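Local structure of activating signal cointegrator 1 complex subunit 2 (Homo sapiens, 6YXQ) at residues Leu31-Lys36 against Val85-Thr90; Asp71-Leu76 against Phe128-Arg133; Lys80-Val85 against Leu132-His137. The protein binds polyubiquitinated proteins and thereby recruits the helicase ASCC3 and the demethylase ALKBH3 to sites of DNA damage, and takes part in rescuing stalled ribosomes. All blocks are in the same frame, centred on the assembly; numbering follows the deposited sequence.

Interaction 1 (Leu31-Lys36 against Val85-Thr90); sequences LHPEQK and VIFDET
F87, in the last turn of helix 78-87, presses its ring against the backbone and proline ring of the loop that follows strand 25-29. The H32-P33 peptide lies over one face, with P33 N above the centre of the ring and H32 C nearer its rim. The proline adds a CH-pi contact: its CD sits 3.9 Å from the centroid of the F87 ring and 29° off the ring normal. The opposite face rests on the CG2 branch of its own neighbour I86, so the phenyl is packed on both sides. L31 comes in at the edge, where its CB lies in the plane of the ring, 4.0 Å from F87 CE2, while its CD1 branch touches I86 CD1 at 4.3 Å. In F87 a chi1 of -69° puts CG beside the backbone N, and the ring is presented face-on to the H32-P33 peptide.

K36 reaches across from the loop on a chain that is extended beyond CG. Its methylenes pass the base of the phenylalanine, CD being 3.7 Å from F87 CB, and its ammonium ends 3.3 Å from F87 O, a long hydrogen bond in which NZ stands 51° out of the carbonyl plane. D88, the N-cap of helix 89-101, holds its carboxylate near this lysine without touching it, K36 NZ lying 5.1 Å from D88 OD1. At this surface contact the grip is therefore mostly apolar, and the lysine adds a modest polar tie to a helix-end carbonyl, with the nearby carboxylate probably favouring its positive charge.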
# COMPACT_ATOMS: atom_id res chain seq x y z
N LEU B 31 15.24 3.33 23.06
CA LEU B 31 13.82 3.42 22.77
C LEU B 31 13.02 3.74 24.03
O LEU B 31 13.17 3.07 25.06
CB LEU B 31 13.34 2.10 22.16
CG LEU B 31 14.32 1.51 21.14
CD1 LEU B 31 13.99 0.06 20.83
CD2 LEU B 31 14.31 2.34 19.87
N HIS B 32 12.16 4.75 23.96
CA HIS B 32 11.38 5.18 25.11
C HIS B 32 10.21 6.03 24.64
O HIS B 32 10.35 6.76 23.65
CB HIS B 32 12.26 5.96 26.11
CG HIS B 32 11.53 6.41 27.33
ND1 HIS B 32 11.10 5.54 28.31
CD2 HIS B 32 11.16 7.65 27.74
CE1 HIS B 32 10.48 6.22 29.26
NE2 HIS B 32 10.51 7.50 28.94
N PRO B 33 9.06 5.96 25.32
CA PRO B 33 7.87 6.70 24.85
C PRO B 33 8.04 8.19 24.62
O PRO B 33 7.51 8.71 23.63
CB PRO B 33 6.85 6.43 25.96
CG PRO B 33 7.21 5.09 26.46
CD PRO B 33 8.70 4.95 26.33
N GLU B 34 8.73 8.92 25.51
CA GLU B 34 8.80 10.36 25.33
C GLU B 34 10.01 10.81 24.52
O GLU B 34 10.10 11.99 24.19
CB GLU B 34 8.76 11.08 26.69
CG GLU B 34 7.52 10.72 27.47
CD GLU B 34 7.82 10.30 28.89
OE1 GLU B 34 8.79 9.54 29.10
OE2 GLU B 34 7.06 10.71 29.79
N GLN B 35 10.92 9.90 24.18
CA GLN B 35 11.85 10.21 23.11
C GLN B 35 11.15 10.24 21.75
O GLN B 35 11.67 10.85 20.81
CB GLN B 35 13.01 9.21 23.07
CG GLN B 35 14.33 9.87 22.63
CD GLN B 35 15.30 8.90 21.97
OE1 GLN B 35 15.29 7.71 22.26
NE2 GLN B 35 16.14 9.42 21.08
N LYS B 36 9.99 9.61 21.63
CA LYS B 36 9.19 9.74 20.42
C LYS B 36 8.77 11.19 20.23
O LYS B 36 8.61 11.95 21.19
CB LYS B 36 7.95 8.84 20.49
CG LYS B 36 6.64 9.58 20.79
CD LYS B 36 5.48 8.63 21.07
CE LYS B 36 4.22 9.41 21.44
NZ LYS B 36 3.07 8.53 21.80
N VAL B 85 7.93 4.79 15.36
CA VAL B 85 7.08 3.71 14.85
C VAL B 85 6.60 2.80 15.97
O VAL B 85 5.49 2.26 15.93
CB VAL B 85 7.79 2.91 13.74
CG1 VAL B 85 8.32 3.84 12.66
CG2 VAL B 85 8.89 2.03 14.30
N ILE B 86 7.43 2.61 17.00
CA ILE B 86 7.04 1.70 18.06
C ILE B 86 6.02 2.37 18.98
O ILE B 86 5.05 1.73 19.40
CB ILE B 86 8.28 1.22 18.82
CG1 ILE B 86 9.13 0.32 17.92
CG2 ILE B 86 7.88 0.48 20.09
CD1 ILE B 86 10.36 -0.22 18.59
N PHE B 87 6.20 3.66 19.29
CA PHE B 87 5.45 4.25 20.39
C PHE B 87 4.30 5.15 19.95
O PHE B 87 3.44 5.46 20.79
CB PHE B 87 6.40 5.04 21.30
CG PHE B 87 7.35 4.16 22.07
CD1 PHE B 87 6.91 3.46 23.18
CD2 PHE B 87 8.66 4.01 21.66
CE1 PHE B 87 7.76 2.64 23.88
CE2 PHE B 87 9.52 3.19 22.36
CZ PHE B 87 9.07 2.50 23.47
N ASP B 88 4.23 5.56 18.69
CA ASP B 88 3.15 6.40 18.19
C ASP B 88 2.10 5.50 17.56
O ASP B 88 2.30 4.97 16.46
CB ASP B 88 3.67 7.42 17.18
CG ASP B 88 2.61 8.43 16.79
OD1 ASP B 88 1.41 8.17 17.01
OD2 ASP B 88 2.98 9.50 16.26
N GLU B 89 0.96 5.36 18.23
CA GLU B 89 -0.10 4.52 17.68
C GLU B 89 -0.72 5.15 16.44
O GLU B 89 -1.12 4.42 15.52
CB GLU B 89 -1.16 4.24 18.75
CG GLU B 89 -2.03 5.43 19.11
CD GLU B 89 -3.27 5.03 19.88
OE1 GLU B 89 -3.22 4.03 20.63
OE2 GLU B 89 -4.31 5.71 19.73
N THR B 90 -0.77 6.48 16.36
CA THR B 90 -1.37 7.13 15.20
C THR B 90 -0.64 6.74 13.92
O THR B 90 -1.27 6.55 12.87
CB THR B 90 -1.36 8.66 15.37
OG1 THR B 90 -0.02 9.16 15.31
CG2 THR B 90 -1.99 9.05 16.69

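Interaction 2 (Asp71-Leu76 against Phe128-Arg133); sequences DWLLAL and FLTFLR
Two helices of the mainly helical, ASCC3-binding N-terminal part of ASCC2, 53-75 and 114-135, pack side by side here, their short segments running at 32° to each other with the axes 10.3 Å apart. L74 sends its CD2 branch across to the other helix, 4.0 Å from L129 CB and 3.6 Å from T130 OG1. T130 turns its methyl to L73 instead: CG2 is anti to the backbone N and meets L73 CD2 at 3.9 Å. Its hydroxyl is bonded back to S126 O in its own helix.

Beyond this apolar patch R133 extends from CG to NE and reaches the C-terminal end of helix 53-75. Both terminal nitrogens hydrogen-bond to one acceptor, NH2 lying 3.1 Å and NH1 3.2 Å from L76 O. That oxygen sits close to the guanidinium plane, whereas both donors approach from the same face of its carbonyl plane. The NH2 group also makes a salt bridge with E139, and F167 of the ASCC3 chain packs on R133, as F166 of that chain does on L74.

The forked bond gives the carbonyl just past the end of helix 53-75 a cationic partner, consistent with R133 offsetting the partial negative charge there, while E139 balances the arginine itself.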
# COMPACT_ATOMS: atom_id res chain seq x y z
N ASP B 71 7.23 11.94 4.78
CA ASP B 71 8.51 12.48 4.33
C ASP B 71 9.42 12.74 5.52
O ASP B 71 10.60 12.35 5.52
CB ASP B 71 8.28 13.77 3.54
CG ASP B 71 7.80 13.52 2.12
OD1 ASP B 71 7.95 12.39 1.62
OD2 ASP B 71 7.28 14.48 1.50
N TRP B 72 8.88 13.37 6.56
CA TRP B 72 9.67 13.66 7.75
C TRP B 72 10.10 12.37 8.46
O TRP B 72 11.23 12.27 8.95
CB TRP B 72 8.87 14.55 8.70
CG TRP B 72 9.34 14.54 10.10
CD1 TRP B 72 10.39 15.25 10.61
CD2 TRP B 72 8.79 13.79 11.19
NE1 TRP B 72 10.52 14.99 11.95
CE2 TRP B 72 9.55 14.10 12.33
CE3 TRP B 72 7.74 12.88 11.30
CZ2 TRP B 72 9.29 13.53 13.58
CZ3 TRP B 72 7.47 12.32 12.55
CH2 TRP B 72 8.24 12.65 13.66
N LEU B 73 9.20 11.40 8.52
CA LEU B 73 9.50 10.11 9.14
C LEU B 73 10.65 9.41 8.43
O LEU B 73 11.51 8.81 9.09
CB LEU B 73 8.25 9.24 9.11
CG LEU B 73 8.28 7.96 9.92
CD1 LEU B 73 8.06 8.29 11.38
CD2 LEU B 73 7.22 7.01 9.40
N LEU B 74 10.67 9.46 7.10
CA LEU B 74 11.80 8.89 6.37
C LEU B 74 13.07 9.71 6.59
O LEU B 74 14.18 9.15 6.56
CB LEU B 74 11.47 8.81 4.88
CG LEU B 74 10.23 8.00 4.52
CD1 LEU B 74 9.73 8.37 3.13
CD2 LEU B 74 10.55 6.52 4.59
N ALA B 75 12.94 11.02 6.80
CA ALA B 75 14.11 11.84 7.08
C ALA B 75 14.75 11.48 8.42
O ALA B 75 15.97 11.55 8.57
CB ALA B 75 13.74 13.32 7.07
N LEU B 76 13.93 11.09 9.40
CA LEU B 76 14.37 10.80 10.77
C LEU B 76 15.56 9.83 10.84
O LEU B 76 15.81 9.08 9.89
CB LEU B 76 13.21 10.24 11.59
CG LEU B 76 12.16 11.24 12.05
CD1 LEU B 76 10.99 10.53 12.70
CD2 LEU B 76 12.76 12.25 13.00
N PHE B 128 5.79 2.50 0.70
CA PHE B 128 6.67 1.36 0.44
C PHE B 128 8.01 1.52 1.14
O PHE B 128 8.55 0.56 1.71
CB PHE B 128 6.88 1.16 -1.05
CG PHE B 128 7.81 0.04 -1.38
CD1 PHE B 128 7.40 -1.27 -1.24
CD2 PHE B 128 9.11 0.29 -1.79
CE1 PHE B 128 8.26 -2.32 -1.52
CE2 PHE B 128 9.97 -0.75 -2.08
CZ PHE B 128 9.55 -2.06 -1.95
N LEU B 129 8.58 2.74 1.12
CA LEU B 129 9.89 2.92 1.74
C LEU B 129 9.83 2.79 3.25
O LEU B 129 10.74 2.23 3.87
CB LEU B 129 10.49 4.27 1.34
CG LEU B 129 10.70 4.45 -0.17
CD1 LEU B 129 10.52 5.90 -0.54
CD2 LEU B 129 12.06 3.94 -0.60
N THR B 130 8.75 3.29 3.87
CA THR B 130 8.56 3.10 5.30
C THR B 130 8.51 1.62 5.66
O THR B 130 9.15 1.16 6.62
CB THR B 130 7.28 3.80 5.74
OG1 THR B 130 7.31 5.17 5.31
CG2 THR B 130 7.13 3.75 7.25
N PHE B 131 7.73 0.85 4.90
CA PHE B 131 7.64 -0.57 5.22
C PHE B 131 8.97 -1.29 4.97
O PHE B 131 9.30 -2.22 5.71
CB PHE B 131 6.49 -1.22 4.46
CG PHE B 131 5.18 -1.07 5.17
CD1 PHE B 131 4.88 -1.87 6.26
CD2 PHE B 131 4.28 -0.08 4.79
CE1 PHE B 131 3.69 -1.72 6.95
CE2 PHE B 131 3.08 0.08 5.48
CZ PHE B 131 2.78 -0.74 6.56
N LEU B 132 9.74 -0.84 3.98
CA LEU B 132 11.10 -1.37 3.81
C LEU B 132 11.94 -1.10 5.05
O LEU B 132 12.66 -1.99 5.54
CB LEU B 132 11.75 -0.74 2.59
CG LEU B 132 12.76 -1.59 1.82
CD1 LEU B 132 13.14 -0.85 0.57
CD2 LEU B 132 14.00 -1.92 2.64
N ARG B 133 11.91 0.13 5.55
CA ARG B 133 12.70 0.47 6.72
C ARG B 133 12.35 -0.43 7.90
O ARG B 133 13.24 -0.92 8.60
CB ARG B 133 12.52 1.93 7.11
CG ARG B 133 13.70 2.48 7.87
CD ARG B 133 13.66 3.98 8.00
NE ARG B 133 14.89 4.47 8.62
CZ ARG B 133 15.06 5.71 9.06
NH1 ARG B 133 14.09 6.60 8.94
NH2 ARG B 133 16.22 6.06 9.61

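Interaction 3 (Lys80-Val85 against Leu132-His137); sequences KFWCQV and LRMSTH
The ring of F81 is sandwiched: V85 CG1 of its own helix lies over one face, and the R133 side chain over the other. On that second face CD of R133 makes a CH-pi contact, 3.5 Å from the F81 centroid, and the guanidinium lies nearly flat farther along, its plane tilted only 15° from the ring. This cation-pi stack is off-centre, with R133 CZ 4.2 Å from the centroid of the F81 ring and NH1 over the CB-CG end. It joins helix 78-87 to the C-terminal turn of helix 114-135. F81 sets its ring anti to the backbone N (chi1 161°), which carries it toward the arginine.

W82 offers the edge of its indole to the backbone carbonyls of M134 and T136, its CH2 approaching M134 O to 3.4 Å. Selenomethionine M134 fills in beside both aromatics: CG touches F81 CZ at 3.8 Å, and SE packs against V85 CB at 4.2 Å. F150, I153 and L154 of helix 147-156 also pack against W82. At the polar corner of the indole, W82 NE1 donates to a water at 3.1 Å, which also lies 3.1 Å from R133 O, bridging the two helices.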
# COMPACT_ATOMS: atom_id res chain seq x y z
N LYS B 80 15.51 7.50 16.25
CA LYS B 80 14.27 8.24 16.47
C LYS B 80 13.13 7.76 15.58
O LYS B 80 11.97 7.81 15.99
CB LYS B 80 14.52 9.74 16.28
CG LYS B 80 15.73 10.25 17.06
CD LYS B 80 16.14 11.67 16.68
CE LYS B 80 17.67 11.84 16.60
NZ LYS B 80 18.41 11.67 17.88
N PHE B 81 13.44 7.26 14.38
CA PHE B 81 12.41 6.68 13.52
C PHE B 81 11.80 5.45 14.18
O PHE B 81 10.57 5.27 14.18
CB PHE B 81 12.98 6.32 12.15
CG PHE B 81 12.15 5.32 11.38
CD1 PHE B 81 11.03 5.73 10.67
CD2 PHE B 81 12.49 3.98 11.36
CE1 PHE B 81 10.26 4.82 9.96
CE2 PHE B 81 11.72 3.06 10.66
CZ PHE B 81 10.61 3.49 9.95
N TRP B 82 12.64 4.58 14.73
CA TRP B 82 12.14 3.37 15.36
C TRP B 82 11.36 3.70 16.63
O TRP B 82 10.33 3.07 16.91
CB TRP B 82 13.29 2.41 15.64
CG TRP B 82 13.57 1.49 14.50
CD1 TRP B 82 14.65 1.53 13.65
CD2 TRP B 82 12.76 0.40 14.06
NE1 TRP B 82 14.55 0.53 12.72
CE2 TRP B 82 13.40 -0.18 12.95
CE3 TRP B 82 11.55 -0.14 14.50
CZ2 TRP B 82 12.87 -1.28 12.27
CZ3 TRP B 82 11.02 -1.23 13.83
CH2 TRP B 82 11.68 -1.79 12.73
N CYS B 83 11.84 4.68 17.41
CA CYS B 83 11.06 5.16 18.55
C CYS B 83 9.67 5.59 18.10
O CYS B 83 8.66 5.19 18.70
CB CYS B 83 11.77 6.33 19.23
SG CYS B 83 13.20 5.87 20.21
N GLN B 84 9.60 6.40 17.04
CA GLN B 84 8.32 6.88 16.56
C GLN B 84 7.41 5.73 16.16
O GLN B 84 6.26 5.66 16.60
CB GLN B 84 8.53 7.85 15.40
CG GLN B 84 7.31 8.68 15.04
CD GLN B 84 7.01 9.77 16.06
OE1 GLN B 84 7.87 10.12 16.87
NE2 GLN B 84 5.80 10.29 16.03
N VAL B 85 7.93 4.79 15.36
CA VAL B 85 7.08 3.71 14.85
C VAL B 85 6.60 2.80 15.97
O VAL B 85 5.49 2.26 15.93
CB VAL B 85 7.79 2.91 13.74
CG1 VAL B 85 8.32 3.84 12.66
CG2 VAL B 85 8.89 2.03 14.30
N LEU B 132 9.74 -0.84 3.98
CA LEU B 132 11.10 -1.37 3.81
C LEU B 132 11.94 -1.10 5.05
O LEU B 132 12.66 -1.99 5.54
CB LEU B 132 11.75 -0.74 2.59
CG LEU B 132 12.76 -1.59 1.82
CD1 LEU B 132 13.14 -0.85 0.57
CD2 LEU B 132 14.00 -1.92 2.64
N ARG B 133 11.91 0.13 5.55
CA ARG B 133 12.70 0.47 6.72
C ARG B 133 12.35 -0.43 7.90
O ARG B 133 13.24 -0.92 8.60
CB ARG B 133 12.52 1.93 7.11
CG ARG B 133 13.70 2.48 7.87
CD ARG B 133 13.66 3.98 8.00
NE ARG B 133 14.89 4.47 8.62
CZ ARG B 133 15.06 5.71 9.06
NH1 ARG B 133 14.09 6.60 8.94
NH2 ARG B 133 16.22 6.06 9.61
N MSE B 134 11.06 -0.68 8.10
CA MSE B 134 10.66 -1.51 9.24
C MSE B 134 10.91 -3.00 9.03
O MSE B 134 11.08 -3.74 9.99
CB MSE B 134 9.19 -1.27 9.57
CG MSE B 134 8.88 0.14 9.95
SE MSE B 134 7.04 0.28 10.57
CE MSE B 134 6.11 0.35 8.89
N SER B 135 10.91 -3.43 7.77
CA SER B 135 11.25 -4.82 7.48
C SER B 135 12.73 -5.09 7.66
O SER B 135 13.13 -6.22 7.97
CB SER B 135 10.81 -5.18 6.07
OG SER B 135 11.50 -4.38 5.13
N THR B 136 13.57 -4.07 7.46
CA THR B 136 15.01 -4.25 7.63
C THR B 136 15.39 -4.17 9.10
O THR B 136 15.02 -3.22 9.80
CB THR B 136 15.79 -3.19 6.85
OG1 THR B 136 15.14 -2.92 5.60
CG2 THR B 136 17.23 -3.66 6.60
N HIS B 137 16.15 -5.15 9.58
CA HIS B 137 16.68 -5.12 10.94
C HIS B 137 18.13 -4.67 11.00
O HIS B 137 18.68 -4.52 12.09
CB HIS B 137 16.53 -6.50 11.61
CG HIS B 137 17.33 -7.59 10.97
ND1 HIS B 137 17.20 -7.92 9.63
CD2 HIS B 137 18.26 -8.44 11.47
CE1 HIS B 137 18.02 -8.92 9.35
NE2 HIS B 137 18.68 -9.25 10.45
O HOH W 1 15.87 0.14 9.95

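Interactions 2 and 3 share R133, their centres 8 Å apart, and they also touch through L73 and L76, which pack on F81 (L76 CB to F81 CB 4.0 Å). One arginine of helix 114-135 thus ties together the end of helix 53-75 and the helix that follows it, 78-87. Interaction 1 lies farther out, its centre 11 Å from that of interaction 3, and joins the same helix 78-87 to the N-terminal loop. L31 CA packs on C83 SG at 3.6 Å, linking those two contacts directly. Interactions 1 and 2 do not touch. ASCC3 packs on interaction 2 at residues including L74, L129 and R133, and on interaction 3 at L132 and R133, but touches neither segment of interaction 1.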